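Local coordinates for probable transcriptional regulatory protein NarL (Mycobacterium tuberculosis, PDB 3EUL) that probably acts, once phosphorylated by its partner kinase NarS, as a DNA-binding regulator of genes for aerobic nitrate metabolism, seen here as its signal receiver domain, at residues Glu124-Lys127 with Ala128-Cys132; Gly45-Asp49 with Gly50-Leu54; Tyr105-Gln109 with Gln110-Gly114; Glu55-Ala59 with His60-Val64; Glu29-Val32 with Arg33-Leu37. All blocks are in the same frame, centred on the assembly; numbering follows the deposited sequence.

Contact 1 of 5, residues Glu124-Lys127 with Ala128-Cys132; sequences EIVK and AVLDC
K127 and D131 form an i to i+4 salt bridge along the outer side of one helix. The NZ atom of K127 lies 2.8 Å from OD2 of D131. It comes in on the syn lone pair of OD2, the side that faces OD1. The lysine reaches this place by a chain that is straight through CD and CE and turns only at its last torsion (chi4 57°). That final turn swings NZ along the helix toward the carboxylate. The aliphatic part of K127 also runs beside the acid, with CG 3.3 Å from OD2 of D131. D131 has its CG anti to its own carbonyl carbon (chi1 -75°), which tips the carboxylate back over the preceding turn. Its OD1 makes a long, weak ion pair with K134. Both segments belong to helix 122-134, the last helix of the CheY-like receiver fold. Backbone bonds of the usual i to i+4 kind join them, such as A128 N to E124 O. On another side of the helix V126 and L130 lie side by side and point the same way. CG1 of V126 touches CD1 of L130 at 3.7 Å. I125 and V129 are buried, and their CG2 atoms meet more loosely, at 4.4 Å. V129 also rests on L66 and V18 of the central sheet, and V126 on L35 of helix 25-38. E124 turns the other way along the helix, where its OE1 accepts a hydrogen bond from the backbone N of T121.

Contact 2 of 5, residues Gly45-Asp49 with Gly50-Leu54; sequences GEADD and GAAAL
OD1 of D49 accepts from two backbone N-H groups at the start of a helix. Both bonds are weak. A52 N lies 3.3 Å from OD1 of D49, and its N-H points at it fairly straight, at 159°. A51 N lies 3.4 Å from the same OD1, with a more bent angle of 128°. D49 therefore sits at the N-cap position of helix 50-60. Its carboxylate stands over the first turn, where amide groups lack carbonyl partners from an earlier turn. A negative charge here would probably be favoured by the positive end of the helix dipole. The first torsion of D49 puts CG between the backbone N and the carbonyl carbon (chi1 70°), and this folds the carboxylate over the helix start. OD2 of D49 lies 3.6 Å from the methyl CB of A52, a van der Waals contact. The main chain of D49 takes part too. Its O accepts from A53 N at 3.0 Å, as the first i to i+4 bond of the helix. Before the cap in the chain, A47 at the end of the strand turns its methyl toward the helix. CB of A47 lies 3.9 Å from CB of A53 and 4.1 Å from CB of A52. Small side chains thus let the strand end and the first helical turn pack closely. The contact joins strand 41-47, an outermost strand of the parallel sheet, to helix 50-60. The strand pairs with 16-21 through A47 and V20, and L54 packs on A82 and V83 of helix 76-85.

Contact 3 of 5, residues Tyr105-Gln109 with Gln110-Gly114; sequences YQALQ and QGAAG
The N-H of Q110 donates to O of Q106 at 2.9 Å, near the end of helix 101-109. Two further bonds close the helix. A112 N reaches back to O of A107 at 3.2 Å, with a nearly straight angle of 166°. G111 N donates to O of L108 at 3.1 Å, but from above the carbonyl plane. G111 has positive phi (106°), and with these bonds from A112 N and G111 N it makes a Schellman motif. Glycine, without a CB, takes these backbone angles without crowding the carbonyl O of Q110. A water molecule ties the cap together. It donates to O of L108 and to O of A112, each at 2.7 Å. Around this polar core the packing is modest. L108 has CG anti to its carbonyl carbon (chi1 -63°), and its CD2 comes within 3.3 Å of A112 O and also lies near A112 CB. CB of A107 and CB of A112 lie 4.4 Å apart. Both rest on L94 of strand 91-96, while Q110 lies against A77 and A81 of helix 76-85. The turn thus carries the chain from helix 101-109 into edge strand 114-117, where G114 pairs with L94.

Contact 4 of 5, residues Glu55-Ala59 with His60-Val64; sequences ELIKA and HLPDV
H60 folds back along L56 at the end of helix 50-60, where the chain turns toward strand 64-68 of the receiver fold. This is the helix-to-strand link of a beta-alpha-beta unit. CB of H60 lies 3.4 Å from O of L56. With CG anti to its own carbonyl carbon (chi1 -68°), the ring is carried back over the preceding turn. CG then passes the same oxygen. CD2 comes nearest to it, at 3.3 Å, so that O of L56 lies at the ring edge near its plane. CD2 of the histidine also meets CD2 of L56 at 3.8 Å, and NE2 touches that same methyl. The two side chains run side by side and point the same way, toward strand 41-47, where H60 rests on V44 and L56 on A47. O of L56 also accepts the backbone N-H of H60. One residue on, L61 is the first to leave helical angles, with positive phi (46°). Its N donates to O of I57 at 2.9 Å. P62 follows. Its ring lies against I57, which is buried and also packs on V79 and V83 of helix 76-85. On the outer side K58 forms a salt bridge with E55. The O of H60 accepts from R17 NH2. At the proline, CD of P62 sits 4.2 Å from CG2 of I57 and 3.5 Å from O of I57.

Contact 5 of 5, residues Glu29-Val32 with Arg33-Leu37; sequences EGVV and RALSL
V31 and L35 lie side by side on helix 25-38 and point the same way, toward the sheet. The helix is the crossover of the beta-alpha-beta unit made with strands 16-21 and 41-47. CG1 of V31 is anti to its backbone N (chi1 173°). This carries it forward along the helix until it meets CD1 of L35 at 3.8 Å. The leucine leans back to meet it, and its CG passes 3.3 Å from O of V31. Both residues are buried. V31 packs on V20, and L35 on V18, V20 and V43, with V129 of helix 122-134 also against it. One residue round the helix, V32 and S36 form a second i to i+4 pair of mixed character. CG1 of V32 stands 3.9 Å from OG of S36. V32 itself rests on V43 and E46 of strand 41-47. R33 extends outward, and L37 CD1 lies over one face of its guanidinium group, offset toward the rim. Two donors of S36 grip one backbone oxygen, and the OG bond holds the hydroxyl in its rotamer. S36 N and S36 OG each lie 2.9 Å from O of V32, and they reach it from opposite faces of its carbonyl plane.

How the contacts relate
In chain order the contacts run 5, 2, 4, 3, 1. All are local and lie around one five-stranded parallel sheet. Contacts 2 and 4 share helix 50-60, with centres about 10 Å apart, and meet where CD1 of L56 packs on E46 and A47. Contacts 1 and 5 lie on helices 122-134 and 25-38, with centres about 12 Å apart, and touch through V126, V129, A34 and L35. Contact 3 is farthest from contact 5, about 24 Å between centres, but meets contact 1 through C132 and A113. Contacts 1 and 5 are mid-helix; contacts 2, 3 and 4 mark helix ends, where helix and strand join. D68, the predicted phosphorylation site, ends the central strand 64-68.

Contact 1 of 5, residues Glu124-Lys127 with Ala128-Cys132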
# COMPACT_ATOMS: atom_id res chain seq x y z
N GLU A 124 1.18 -11.53 -8.91
CA GLU A 124 -0.08 -11.03 -8.33
C GLU A 124 0.03 -9.63 -7.70
O GLU A 124 -0.81 -8.80 -7.93
CB GLU A 124 -0.63 -11.99 -7.28
CG GLU A 124 -1.35 -13.20 -7.86
CD GLU A 124 -1.81 -14.16 -6.79
OE1 GLU A 124 -1.18 -14.21 -5.70
OE2 GLU A 124 -2.77 -14.89 -7.04
N ILE A 125 1.08 -9.38 -6.92
CA ILE A 125 1.27 -8.06 -6.29
C ILE A 125 1.61 -6.99 -7.28
O ILE A 125 1.10 -5.86 -7.19
CB ILE A 125 2.35 -8.13 -5.20
CG1 ILE A 125 1.89 -9.07 -4.09
CG2 ILE A 125 2.64 -6.76 -4.63
CD1 ILE A 125 2.99 -9.90 -3.53
N VAL A 126 2.48 -7.31 -8.24
CA VAL A 126 2.80 -6.36 -9.29
C VAL A 126 1.51 -6.00 -10.01
O VAL A 126 1.21 -4.83 -10.19
CB VAL A 126 3.83 -6.90 -10.29
CG1 VAL A 126 3.91 -6.04 -11.57
CG2 VAL A 126 5.20 -7.03 -9.62
N LYS A 127 0.76 -7.02 -10.44
CA LYS A 127 -0.47 -6.77 -11.16
C LYS A 127 -1.49 -5.96 -10.33
O LYS A 127 -2.14 -5.05 -10.85
CB LYS A 127 -1.09 -8.08 -11.64
CG LYS A 127 -2.47 -7.91 -12.23
CD LYS A 127 -3.01 -9.18 -12.86
CE LYS A 127 -4.48 -9.01 -13.29
NZ LYS A 127 -4.57 -7.84 -14.23
N ALA A 128 -1.63 -6.28 -9.06
CA ALA A 128 -2.50 -5.51 -8.16
C ALA A 128 -2.12 -4.05 -8.08
O ALA A 128 -2.98 -3.15 -8.16
CB ALA A 128 -2.53 -6.13 -6.77
N VAL A 129 -0.83 -3.78 -7.94
CA VAL A 129 -0.34 -2.40 -7.88
C VAL A 129 -0.59 -1.66 -9.22
O VAL A 129 -1.11 -0.54 -9.26
CB VAL A 129 1.15 -2.39 -7.50
CG1 VAL A 129 1.79 -1.05 -7.79
CG2 VAL A 129 1.28 -2.77 -6.02
N LEU A 130 -0.24 -2.31 -10.32
CA LEU A 130 -0.44 -1.73 -11.64
C LEU A 130 -1.92 -1.50 -11.97
O LEU A 130 -2.27 -0.44 -12.49
CB LEU A 130 0.24 -2.58 -12.73
CG LEU A 130 1.78 -2.65 -12.63
CD1 LEU A 130 2.38 -3.50 -13.77
CD2 LEU A 130 2.40 -1.25 -12.61
N ASP A 131 -2.78 -2.45 -11.62
CA ASP A 131 -4.23 -2.32 -11.87
C ASP A 131 -4.83 -1.19 -11.03
O ASP A 131 -5.70 -0.44 -11.47
CB ASP A 131 -4.95 -3.63 -11.54
CG ASP A 131 -4.75 -4.72 -12.59
OD1 ASP A 131 -4.25 -4.42 -13.70
OD2 ASP A 131 -5.11 -5.89 -12.30
N CYS A 132 -4.36 -1.10 -9.79
CA CYS A 132 -4.79 -0.06 -8.87
C CYS A 132 -4.42 1.32 -9.41
O CYS A 132 -5.25 2.22 -9.46
CB CYS A 132 -4.17 -0.32 -7.51
SG CYS A 132 -4.70 0.80 -6.20

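Contact 2 of 5, residues Gly45-Asp49 with Gly50-Leu54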
# COMPACT_ATOMS: atom_id res chain seq x y z
N GLY A 45 9.50 5.40 -1.81
CA GLY A 45 9.65 5.49 -0.36
C GLY A 45 9.22 4.22 0.33
O GLY A 45 8.34 3.54 -0.16
N GLU A 46 9.86 3.92 1.46
CA GLU A 46 9.52 2.79 2.31
C GLU A 46 9.36 3.23 3.75
O GLU A 46 10.16 4.04 4.21
CB GLU A 46 10.68 1.82 2.31
CG GLU A 46 11.00 1.20 0.99
CD GLU A 46 12.17 0.23 1.08
OE1 GLU A 46 12.17 -0.61 2.01
OE2 GLU A 46 13.09 0.33 0.21
N ALA A 47 8.39 2.66 4.48
CA ALA A 47 8.14 3.02 5.87
C ALA A 47 7.93 1.75 6.68
O ALA A 47 7.45 0.75 6.15
CB ALA A 47 6.88 3.90 5.98
N ASP A 48 8.26 1.80 7.96
CA ASP A 48 7.91 0.71 8.86
C ASP A 48 6.92 1.11 9.92
O ASP A 48 6.63 0.32 10.81
CB ASP A 48 9.17 0.07 9.47
CG ASP A 48 10.20 1.08 9.87
OD1 ASP A 48 9.92 1.88 10.79
OD2 ASP A 48 11.30 1.08 9.25
N ASP A 49 6.35 2.31 9.82
CA ASP A 49 5.19 2.63 10.65
C ASP A 49 4.23 3.57 9.94
O ASP A 49 4.57 4.17 8.92
CB ASP A 49 5.63 3.19 12.00
CG ASP A 49 6.23 4.54 11.90
OD1 ASP A 49 5.47 5.53 12.04
OD2 ASP A 49 7.45 4.62 11.67
N GLY A 50 3.01 3.64 10.45
CA GLY A 50 1.94 4.24 9.66
C GLY A 50 2.09 5.74 9.51
O GLY A 50 1.70 6.30 8.49
N ALA A 51 2.60 6.40 10.54
CA ALA A 51 2.65 7.87 10.53
C ALA A 51 3.70 8.30 9.51
O ALA A 51 3.53 9.29 8.79
CB ALA A 51 2.97 8.43 11.91
N ALA A 52 4.78 7.52 9.44
CA ALA A 52 5.83 7.72 8.49
C ALA A 52 5.36 7.44 7.05
O ALA A 52 5.75 8.13 6.11
CB ALA A 52 7.05 6.80 8.85
N ALA A 53 4.56 6.40 6.87
CA ALA A 53 3.92 6.08 5.60
C ALA A 53 3.06 7.24 5.14
O ALA A 53 3.10 7.65 3.97
CB ALA A 53 3.06 4.80 5.75
N LEU A 54 2.29 7.79 6.04
CA LEU A 54 1.45 8.94 5.68
C LEU A 54 2.29 10.17 5.25
O LEU A 54 1.96 10.86 4.27
CB LEU A 54 0.54 9.28 6.83
CG LEU A 54 -0.35 10.49 6.61
CD1 LEU A 54 -1.26 10.28 5.42
CD2 LEU A 54 -1.15 10.79 7.86

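Contact 3 of 5, residues Tyr105-Gln109 with Gln110-Gly114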
# COMPACT_ATOMS: atom_id res chain seq x y z
N TYR A 105 -14.14 -5.07 5.07
CA TYR A 105 -15.23 -4.16 4.80
C TYR A 105 -15.00 -2.77 5.41
O TYR A 105 -15.28 -1.77 4.77
CB TYR A 105 -16.55 -4.75 5.34
CG TYR A 105 -17.79 -3.99 4.96
CD1 TYR A 105 -18.44 -4.22 3.74
CD2 TYR A 105 -18.34 -3.06 5.82
CE1 TYR A 105 -19.57 -3.56 3.41
CE2 TYR A 105 -19.50 -2.39 5.49
CZ TYR A 105 -20.10 -2.62 4.27
OH TYR A 105 -21.26 -1.93 3.93
N GLN A 106 -14.57 -2.73 6.66
CA GLN A 106 -14.35 -1.45 7.34
C GLN A 106 -13.21 -0.66 6.72
O GLN A 106 -13.27 0.57 6.63
CB GLN A 106 -14.04 -1.68 8.83
CG GLN A 106 -14.24 -0.45 9.74
CD GLN A 106 -13.32 0.75 9.44
OE1 GLN A 106 -12.09 0.64 9.37
NE2 GLN A 106 -13.94 1.93 9.31
N ALA A 107 -12.16 -1.37 6.30
CA ALA A 107 -11.04 -0.73 5.62
C ALA A 107 -11.44 -0.10 4.30
O ALA A 107 -11.10 1.06 4.04
CB ALA A 107 -9.90 -1.77 5.41
N LEU A 108 -12.25 -0.82 3.52
CA LEU A 108 -12.78 -0.32 2.24
C LEU A 108 -13.70 0.87 2.48
O LEU A 108 -13.70 1.84 1.73
CB LEU A 108 -13.51 -1.44 1.47
CG LEU A 108 -12.62 -2.63 1.04
CD1 LEU A 108 -13.48 -3.76 0.50
CD2 LEU A 108 -11.57 -2.16 0.01
N GLN A 109 -14.49 0.80 3.53
CA GLN A 109 -15.29 1.93 3.97
C GLN A 109 -14.44 3.14 4.35
O GLN A 109 -14.88 4.26 4.07
CB GLN A 109 -16.21 1.57 5.14
CG GLN A 109 -17.19 0.40 4.86
CD GLN A 109 -18.34 0.75 3.91
OE1 GLN A 109 -18.40 0.24 2.79
NE2 GLN A 109 -19.31 1.52 4.40
N GLN A 110 -13.25 2.94 4.94
CA GLN A 110 -12.31 4.06 5.28
C GLN A 110 -11.49 4.57 4.04
O GLN A 110 -10.67 5.48 4.13
CB GLN A 110 -11.34 3.69 6.44
CG GLN A 110 -11.88 3.50 7.90
CD GLN A 110 -10.88 3.92 9.08
OE1 GLN A 110 -10.45 3.09 9.93
NE2 GLN A 110 -10.57 5.22 9.15
N GLY A 111 -11.72 3.99 2.87
CA GLY A 111 -11.17 4.51 1.64
C GLY A 111 -10.03 3.72 1.05
O GLY A 111 -9.39 4.20 0.14
N ALA A 112 -9.76 2.51 1.55
CA ALA A 112 -8.75 1.64 0.95
C ALA A 112 -9.20 1.24 -0.43
O ALA A 112 -10.37 0.90 -0.63
CB ALA A 112 -8.51 0.37 1.80
N ALA A 113 -8.27 1.30 -1.39
CA ALA A 113 -8.57 0.96 -2.78
C ALA A 113 -8.68 -0.55 -3.00
O ALA A 113 -9.22 -1.01 -3.99
CB ALA A 113 -7.50 1.53 -3.69
N GLY A 114 -8.18 -1.34 -2.07
CA GLY A 114 -8.21 -2.78 -2.22
C GLY A 114 -7.57 -3.37 -1.02
O GLY A 114 -7.02 -2.66 -0.20
O HOH W 1 -12.70 2.19 -0.80

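Contact 4 of 5, residues Glu55-Ala59 with His60-Val64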
# COMPACT_ATOMS: atom_id res chain seq x y z
N GLU A 55 3.37 10.42 5.98
CA GLU A 55 4.23 11.52 5.64
C GLU A 55 4.90 11.32 4.30
O GLU A 55 5.02 12.28 3.55
CB GLU A 55 5.27 11.75 6.74
CG GLU A 55 6.08 13.01 6.53
CD GLU A 55 5.29 14.33 6.63
OE1 GLU A 55 4.29 14.43 7.39
OE2 GLU A 55 5.73 15.30 5.96
N LEU A 56 5.33 10.08 3.97
CA LEU A 56 5.91 9.81 2.68
C LEU A 56 4.90 10.00 1.56
O LEU A 56 5.25 10.44 0.45
CB LEU A 56 6.45 8.38 2.59
CG LEU A 56 7.76 8.03 3.27
CD1 LEU A 56 7.94 6.55 3.17
CD2 LEU A 56 8.98 8.73 2.65
N ILE A 57 3.65 9.63 1.83
CA ILE A 57 2.58 9.82 0.86
C ILE A 57 2.37 11.32 0.61
O ILE A 57 2.25 11.75 -0.54
CB ILE A 57 1.27 9.10 1.30
CG1 ILE A 57 1.47 7.57 1.27
CG2 ILE A 57 0.07 9.49 0.41
CD1 ILE A 57 0.41 6.77 2.04
N LYS A 58 2.37 12.12 1.67
CA LYS A 58 2.23 13.58 1.49
C LYS A 58 3.37 14.16 0.65
O LYS A 58 3.13 15.03 -0.17
CB LYS A 58 2.12 14.32 2.83
CG LYS A 58 0.84 13.98 3.63
CD LYS A 58 0.68 14.81 4.88
CE LYS A 58 1.85 14.63 5.81
NZ LYS A 58 1.72 15.46 7.06
N ALA A 59 4.59 13.68 0.86
CA ALA A 59 5.76 14.22 0.16
C ALA A 59 5.89 13.74 -1.28
O ALA A 59 6.16 14.53 -2.18
CB ALA A 59 7.03 13.89 0.93
N HIS A 60 5.72 12.44 -1.50
CA HIS A 60 5.99 11.85 -2.80
C HIS A 60 4.78 11.80 -3.71
O HIS A 60 4.94 11.69 -4.91
CB HIS A 60 6.56 10.45 -2.64
CG HIS A 60 7.92 10.44 -2.04
ND1 HIS A 60 9.06 10.69 -2.78
CD2 HIS A 60 8.33 10.21 -0.77
CE1 HIS A 60 10.11 10.63 -1.98
NE2 HIS A 60 9.69 10.33 -0.76
N LEU A 61 3.58 11.92 -3.14
CA LEU A 61 2.32 11.88 -3.90
C LEU A 61 2.39 10.70 -4.87
O LEU A 61 2.22 10.85 -6.08
CB LEU A 61 2.04 13.19 -4.66
CG LEU A 61 1.26 14.36 -4.07
CD1 LEU A 61 1.24 14.42 -2.56
CD2 LEU A 61 1.75 15.64 -4.67
N PRO A 62 2.58 9.51 -4.33
CA PRO A 62 2.74 8.34 -5.15
C PRO A 62 1.41 7.97 -5.80
O PRO A 62 0.38 8.30 -5.26
CB PRO A 62 3.13 7.28 -4.14
CG PRO A 62 2.51 7.71 -2.88
CD PRO A 62 2.65 9.17 -2.89
N ASP A 63 1.45 7.24 -6.91
CA ASP A 63 0.25 6.73 -7.56
C ASP A 63 -0.48 5.73 -6.63
O ASP A 63 -1.70 5.76 -6.48
CB ASP A 63 0.63 6.05 -8.88
CG ASP A 63 1.33 7.01 -9.83
OD1 ASP A 63 0.75 8.10 -10.06
OD2 ASP A 63 2.45 6.74 -10.28
N VAL A 64 0.31 4.86 -5.99
CA VAL A 64 -0.17 3.81 -5.09
C VAL A 64 0.69 3.75 -3.83
O VAL A 64 1.93 3.93 -3.88
CB VAL A 64 -0.08 2.45 -5.77
CG1 VAL A 64 -0.61 1.32 -4.85
CG2 VAL A 64 -0.84 2.46 -7.03

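Contact 5 of 5, residues Glu29-Val32 with Arg33-Leu37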
# COMPACT_ATOMS: atom_id res chain seq x y z
N GLU A 29 11.16 -5.81 2.03
CA GLU A 29 12.23 -6.01 1.03
C GLU A 29 11.74 -6.88 -0.14
O GLU A 29 12.07 -6.63 -1.30
CB GLU A 29 13.46 -6.64 1.67
CG GLU A 29 14.30 -5.67 2.51
CD GLU A 29 15.43 -6.37 3.25
OE1 GLU A 29 15.82 -7.49 2.83
OE2 GLU A 29 15.94 -5.79 4.25
N GLY A 30 10.92 -7.88 0.19
CA GLY A 30 10.42 -8.82 -0.80
C GLY A 30 9.48 -8.15 -1.77
O GLY A 30 9.55 -8.38 -2.96
N VAL A 31 8.59 -7.30 -1.23
CA VAL A 31 7.68 -6.51 -2.04
C VAL A 31 8.44 -5.50 -2.92
O VAL A 31 8.17 -5.36 -4.11
CB VAL A 31 6.68 -5.76 -1.14
CG1 VAL A 31 5.82 -4.77 -1.99
CG2 VAL A 31 5.78 -6.73 -0.41
N VAL A 32 9.38 -4.79 -2.31
CA VAL A 32 10.13 -3.77 -3.02
C VAL A 32 10.91 -4.41 -4.17
O VAL A 32 10.96 -3.86 -5.25
CB VAL A 32 11.06 -2.99 -2.11
CG1 VAL A 32 12.03 -2.14 -2.93
CG2 VAL A 32 10.22 -2.11 -1.11
N ARG A 33 11.49 -5.57 -3.94
CA ARG A 33 12.20 -6.27 -5.01
C ARG A 33 11.29 -6.72 -6.14
O ARG A 33 11.62 -6.51 -7.32
CB ARG A 33 12.98 -7.46 -4.47
CG ARG A 33 14.18 -7.78 -5.30
CD ARG A 33 15.21 -8.42 -4.43
NE ARG A 33 16.19 -9.22 -5.15
CZ ARG A 33 15.92 -10.39 -5.73
NH1 ARG A 33 14.69 -10.92 -5.72
NH2 ARG A 33 16.89 -11.04 -6.33
N ALA A 34 10.17 -7.34 -5.81
CA ALA A 34 9.13 -7.70 -6.81
C ALA A 34 8.73 -6.53 -7.68
O ALA A 34 8.66 -6.64 -8.92
CB ALA A 34 7.88 -8.26 -6.13
N LEU A 35 8.42 -5.39 -7.04
CA LEU A 35 8.00 -4.22 -7.80
C LEU A 35 9.14 -3.68 -8.68
O LEU A 35 8.97 -3.43 -9.88
CB LEU A 35 7.44 -3.15 -6.85
CG LEU A 35 6.20 -3.53 -6.04
CD1 LEU A 35 5.79 -2.40 -5.02
CD2 LEU A 35 5.06 -3.90 -6.95
N SER A 36 10.32 -3.52 -8.09
CA SER A 36 11.46 -2.96 -8.77
C SER A 36 11.91 -3.84 -9.95
O SER A 36 12.23 -3.33 -11.02
CB SER A 36 12.61 -2.76 -7.76
OG SER A 36 12.25 -1.75 -6.82
N LEU A 37 11.91 -5.15 -9.74
CA LEU A 37 12.33 -6.10 -10.76
C LEU A 37 11.31 -6.29 -11.89
O LEU A 37 11.67 -6.85 -12.91
CB LEU A 37 12.69 -7.45 -10.14
CG LEU A 37 13.98 -7.46 -9.32
CD1 LEU A 37 14.25 -8.88 -8.78
CD2 LEU A 37 15.18 -6.98 -10.11